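Local atomic coordinates of D-xylonate dehydratase (Caulobacter crescentus, PDB entry 5OYN), a protein that catalyses the dehydration of D-xylonate to 2-dehydro-3-deoxy-D-arabinonate, and of D-gluconate with similar efficiency, using a [2Fe-2S] cluster and magnesium. Residues 302-305 with 306-310; 27-30 with 31-34. All coordinates share one frame; numbering follows the deposited sequence.

Contact 1: 302-305 with 306-310; sequences VEIT and ADDWR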
loop_
_atom_site.group_PDB
_atom_site.type_symbol
_atom_site.label_atom_id
_atom_site.label_comp_id
_atom_site.label_asym_id
_atom_site.label_seq_id
_atom_site.Cartn_x
_atom_site.Cartn_y
_atom_site.Cartn_z
ATOM N N VAL A 302 15.142 -16.583 -34.298
ATOM C CA VAL A 302 15.372 -15.719 -35.446
ATOM C C VAL A 302 16.837 -15.327 -35.420
ATOM O O VAL A 302 17.416 -15.127 -34.345
ATOM C CB VAL A 302 14.470 -14.468 -35.435
ATOM C CG1 VAL A 302 14.835 -13.529 -36.569
ATOM C CG2 VAL A 302 13.019 -14.868 -35.534
ATOM N N GLU A 303 17.441 -15.243 -36.603
ATOM C CA GLU A 303 18.865 -14.984 -36.747
ATOM C C GLU A 303 19.032 -13.561 -37.257
ATOM O O GLU A 303 18.516 -13.215 -38.327
ATOM C CB GLU A 303 19.500 -16.008 -37.692
ATOM C CG GLU A 303 21.019 -15.885 -37.884
ATOM C CD GLU A 303 21.481 -16.373 -39.263
ATOM O OE1 GLU A 303 22.708 -16.381 -39.517
ATOM O OE2 GLU A 303 20.620 -16.752 -40.094
ATOM N N ILE A 304 19.722 -12.729 -36.483
ATOM C CA ILE A 304 20.004 -11.361 -36.896
ATOM C C ILE A 304 21.501 -11.214 -37.055
ATOM O O ILE A 304 22.261 -11.412 -36.098
ATOM C CB ILE A 304 19.447 -10.322 -35.920
ATOM C CG1 ILE A 304 17.927 -10.431 -35.906
ATOM C CG2 ILE A 304 19.872 -8.930 -36.361
ATOM C CD1 ILE A 304 17.245 -9.159 -35.570
ATOM N N THR A 305 21.912 -10.845 -38.261
ATOM C CA THR A 305 23.288 -10.887 -38.720
ATOM C C THR A 305 23.805 -9.473 -38.914
ATOM O O THR A 305 23.036 -8.508 -38.992
ATOM C CB THR A 305 23.380 -11.678 -40.033
ATOM O OG1 THR A 305 22.565 -11.045 -41.031
ATOM C CG2 THR A 305 22.879 -13.091 -39.838
ATOM N N ALA A 306 25.131 -9.365 -39.024
ATOM C CA ALA A 306 25.748 -8.063 -39.230
ATOM C C ALA A 306 25.160 -7.344 -40.437
ATOM O O ALA A 306 25.165 -6.107 -40.483
ATOM C CB ALA A 306 27.261 -8.221 -39.372
ATOM N N ASP A 307 24.613 -8.082 -41.396
ATOM C CA ASP A 307 24.017 -7.410 -42.541
ATOM C C ASP A 307 22.677 -6.781 -42.196
ATOM O O ASP A 307 22.293 -5.774 -42.802
ATOM C CB ASP A 307 23.883 -8.387 -43.703
ATOM C CG ASP A 307 25.130 -8.419 -44.565
ATOM O OD1 ASP A 307 25.706 -7.327 -44.824
ATOM O OD2 ASP A 307 25.537 -9.537 -44.960
ATOM N N ASP A 308 21.971 -7.335 -41.214
ATOM C CA ASP A 308 20.739 -6.702 -40.771
ATOM C C ASP A 308 20.989 -5.326 -40.158
ATOM O O ASP A 308 20.117 -4.454 -40.247
ATOM C CB ASP A 308 20.022 -7.624 -39.802
ATOM C CG ASP A 308 19.555 -8.893 -40.475
ATOM O OD1 ASP A 308 18.730 -8.784 -41.418
ATOM O OD2 ASP A 308 20.028 -9.988 -40.079
ATOM N N TRP A 309 22.176 -5.092 -39.583
ATOM C CA TRP A 309 22.503 -3.759 -39.081
ATOM C C TRP A 309 22.947 -2.815 -40.197
ATOM O O TRP A 309 22.551 -1.642 -40.202
ATOM C CB TRP A 309 23.580 -3.840 -37.995
ATOM C CG TRP A 309 23.163 -4.665 -36.815
ATOM C CD1 TRP A 309 23.616 -5.912 -36.489
ATOM C CD2 TRP A 309 22.190 -4.319 -35.819
ATOM N NE1 TRP A 309 22.988 -6.366 -35.348
ATOM C CE2 TRP A 309 22.107 -5.407 -34.918
ATOM C CE3 TRP A 309 21.379 -3.197 -35.599
ATOM C CZ2 TRP A 309 21.255 -5.399 -33.811
ATOM C CZ3 TRP A 309 20.536 -3.191 -34.508
ATOM C CH2 TRP A 309 20.480 -4.282 -33.625
ATOM N N ARG A 310 23.782 -3.294 -41.138
ATOM C CA ARG A 310 24.169 -2.463 -42.283
ATOM C C ARG A 310 22.960 -1.970 -43.059
ATOM O O ARG A 310 22.986 -0.867 -43.617
ATOM C CB ARG A 310 25.104 -3.221 -43.239
ATOM C CG ARG A 310 26.441 -3.605 -42.647
ATOM C CD ARG A 310 27.267 -4.626 -43.409
ATOM N NE ARG A 310 28.650 -4.476 -42.970
ATOM C CZ ARG A 310 29.411 -5.475 -42.539
ATOM N NH1 ARG A 310 28.931 -6.721 -42.510
ATOM N NH2 ARG A 310 30.659 -5.222 -42.138
#

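Contact 2: 27-30 with 31-34; sequences PDHI and DMTA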
loop_
_atom_site.group_PDB
_atom_site.type_symbol
_atom_site.label_atom_id
_atom_site.label_comp_id
_atom_site.label_asym_id
_atom_site.label_seq_id
_atom_site.Cartn_x
_atom_site.Cartn_y
_atom_site.Cartn_z
ATOM N N PRO A 27 -8.422 -33.207 -14.286
ATOM C CA PRO A 27 -9.355 -34.341 -14.402
ATOM C C PRO A 27 -8.936 -35.555 -13.586
ATOM O O PRO A 27 -9.731 -36.095 -12.808
ATOM C CB PRO A 27 -9.345 -34.651 -15.904
ATOM C CG PRO A 27 -8.076 -34.024 -16.429
ATOM C CD PRO A 27 -7.804 -32.839 -15.575
ATOM N N ASP A 28 -7.682 -35.981 -13.749
ATOM C CA ASP A 28 -7.227 -37.225 -13.133
ATOM C C ASP A 28 -7.116 -37.102 -11.615
ATOM O O ASP A 28 -7.747 -37.860 -10.871
ATOM C CB ASP A 28 -5.888 -37.636 -13.744
ATOM C CG ASP A 28 -5.851 -37.425 -15.239
ATOM O OD1 ASP A 28 -4.782 -37.035 -15.763
ATOM O OD2 ASP A 28 -6.902 -37.639 -15.885
ATOM N N HIS A 29 -6.312 -36.162 -11.137
ATOM C CA HIS A 29 -6.003 -36.044 -9.717
ATOM C C HIS A 29 -6.876 -34.959 -9.100
ATOM O O HIS A 29 -6.701 -33.773 -9.385
ATOM C CB HIS A 29 -4.520 -35.744 -9.513
ATOM C CG HIS A 29 -3.615 -36.542 -10.400
ATOM N ND1 HIS A 29 -3.541 -36.343 -11.764
ATOM C CD2 HIS A 29 -2.743 -37.540 -10.119
ATOM C CE1 HIS A 29 -2.661 -37.183 -12.283
ATOM N NE2 HIS A 29 -2.162 -37.919 -11.306
ATOM N N ILE A 30 -7.826 -35.372 -8.264
ATOM C CA ILE A 30 -8.575 -34.419 -7.456
ATOM C C ILE A 30 -7.853 -34.135 -6.141
ATOM O O ILE A 30 -8.032 -33.055 -5.560
ATOM C CB ILE A 30 -10.013 -34.930 -7.225
ATOM C CG1 ILE A 30 -10.758 -34.089 -6.186
ATOM C CG2 ILE A 30 -10.010 -36.389 -6.804
ATOM C CD1 ILE A 30 -10.991 -32.654 -6.616
ATOM N N ASP A 31 -7.012 -35.058 -5.672
ATOM C CA ASP A 31 -6.184 -34.754 -4.512
ATOM C C ASP A 31 -5.260 -33.579 -4.801
ATOM O O ASP A 31 -5.124 -32.670 -3.971
ATOM C CB ASP A 31 -5.378 -35.988 -4.083
ATOM C CG ASP A 31 -4.509 -36.555 -5.204
ATOM O OD1 ASP A 31 -4.989 -36.624 -6.356
ATOM O OD2 ASP A 31 -3.345 -36.935 -4.935
ATOM N N MET A 32 -4.641 -33.563 -5.989
ATOM C CA MET A 32 -3.694 -32.501 -6.323
ATOM C C MET A 32 -4.402 -31.179 -6.577
ATOM O O MET A 32 -3.888 -30.113 -6.214
ATOM C CB MET A 32 -2.861 -32.895 -7.535
ATOM C CG MET A 32 -2.073 -34.143 -7.305
ATOM S SD MET A 32 -0.867 -33.886 -5.998
ATOM C CE MET A 32 0.478 -33.226 -6.969
ATOM N N THR A 33 -5.572 -31.223 -7.212
ATOM C CA THR A 33 -6.367 -30.014 -7.370
ATOM C C THR A 33 -6.566 -29.329 -6.018
ATOM O O THR A 33 -6.073 -28.220 -5.798
ATOM C CB THR A 33 -7.687 -30.366 -8.066
ATOM O OG1 THR A 33 -7.393 -30.776 -9.409
ATOM C CG2 THR A 33 -8.624 -29.194 -8.145
ATOM N N ALA A 34 -7.210 -30.015 -5.070
ATOM C CA ALA A 34 -7.398 -29.447 -3.735
ATOM C C ALA A 34 -6.082 -28.951 -3.138
ATOM O O ALA A 34 -6.040 -27.887 -2.510
ATOM C CB ALA A 34 -8.052 -30.478 -2.811
#

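Contact 1: 302-305 with 306-310
Asp308 swings its carboxylate back from the first turn of helix 306-312 to Thr305, and a single oxygen, OD2, takes two bonds from that residue. The backbone N-H of Thr305 points almost straight at it, with Thr305 N to Asp308 OD2 2.8 Å and an N-H...O angle of 177°, on the lone pair anti to the other carboxylate oxygen. The hydroxyl comes from another direction: Thr305 OG1 lies 2.9 Å from Asp308 OD2 and 57° out of the carboxylate plane. It can do so because OG1 sits between the backbone N and the carbonyl carbon (chi1 60°), with CG2 beside the N. Threonine thus offers two donors to one acceptor, while Thr305 O accepts from Asp308 N at 2.7 Å. Ile304 lies at about a right angle to Asp308; Ile304 CG2 is 3.7 Å from Asp308 CB and also flanks OD2, so the methyl packs along the side of the carboxylate-bearing chain. Ile304 CG2 approaches Trp309 NE1 at 4.2 Å, and this apolar side continues onto Phe273 and Ile293 of helices 270-282 and 289-299. Lys270 forms a salt bridge with Asp308 OD2 and donates a hydrogen bond from NZ to the carbonyl O of Glu303. With an alanine at Asp308, both Thr305 donors would probably lose their shared acceptor and Lys270 its charge partner. The N-H bond is the half of a capping box in which the later residue's side chain accepts, and a carboxylate here, near the amino end of a helix, is likely to be steadied by the helix dipole as well as by Lys270.

Contact 2: 27-30 with 31-34
Two hydrogen bonds tie His29 and Ile30 to the turn that follows. Thr33 OG1 donates to the carbonyl O of His29 at 3.1 Å, lying in the carbonyl plane; its chi1 of -67° sets the hydroxyl beside the threonine's own backbone N, facing back down the chain. Thr33 OG1 in turn accepts from the backbone N of Asn26, so threonine serves as donor and acceptor at once, and Asn26 OD1 holds the N-H of His29. The second bond is helical, from Ala34 N to Ile30 O at 3.2 Å.

Van der Waals contacts gather on His29 CB, which touches Met32 CG at 3.7 Å and Asp31 OD1 at 3.3 Å. The flexible methionine bends away from there to pack on His598, whose ring also meets that of His29.

Charge, ring and apolar contacts reach the second subunit. Asp31 OD2 forms a salt bridge with Arg183 of that subunit, the His29 ring meets its His441 edge-to-face, and small Ala34 packs on its Phe196. The whole is a helix amino end at a subunit interface, where the i to i-4 threonine-to-carbonyl bond common in helices reaches the last loop residue before the helix.

Contact 2 comes first along the chain, on helix 30-39 near the amino end, and contact 1 follows much later, on helix 306-312. Their centres are 49 Å apart and their nearest atoms about 34 Å, so they do not touch and share no helix or strand. Both join a loop to the opening of a helix, but in different settings. Contact 1, its centre about 17 Å from the chain centre, lies in the N-terminal dehydratase region and packs inside its own subunit; contact 2, about 43 Å out, meets a second copy. One therefore belongs to the subunit's internal packing, the other to assembly of the homotetramer.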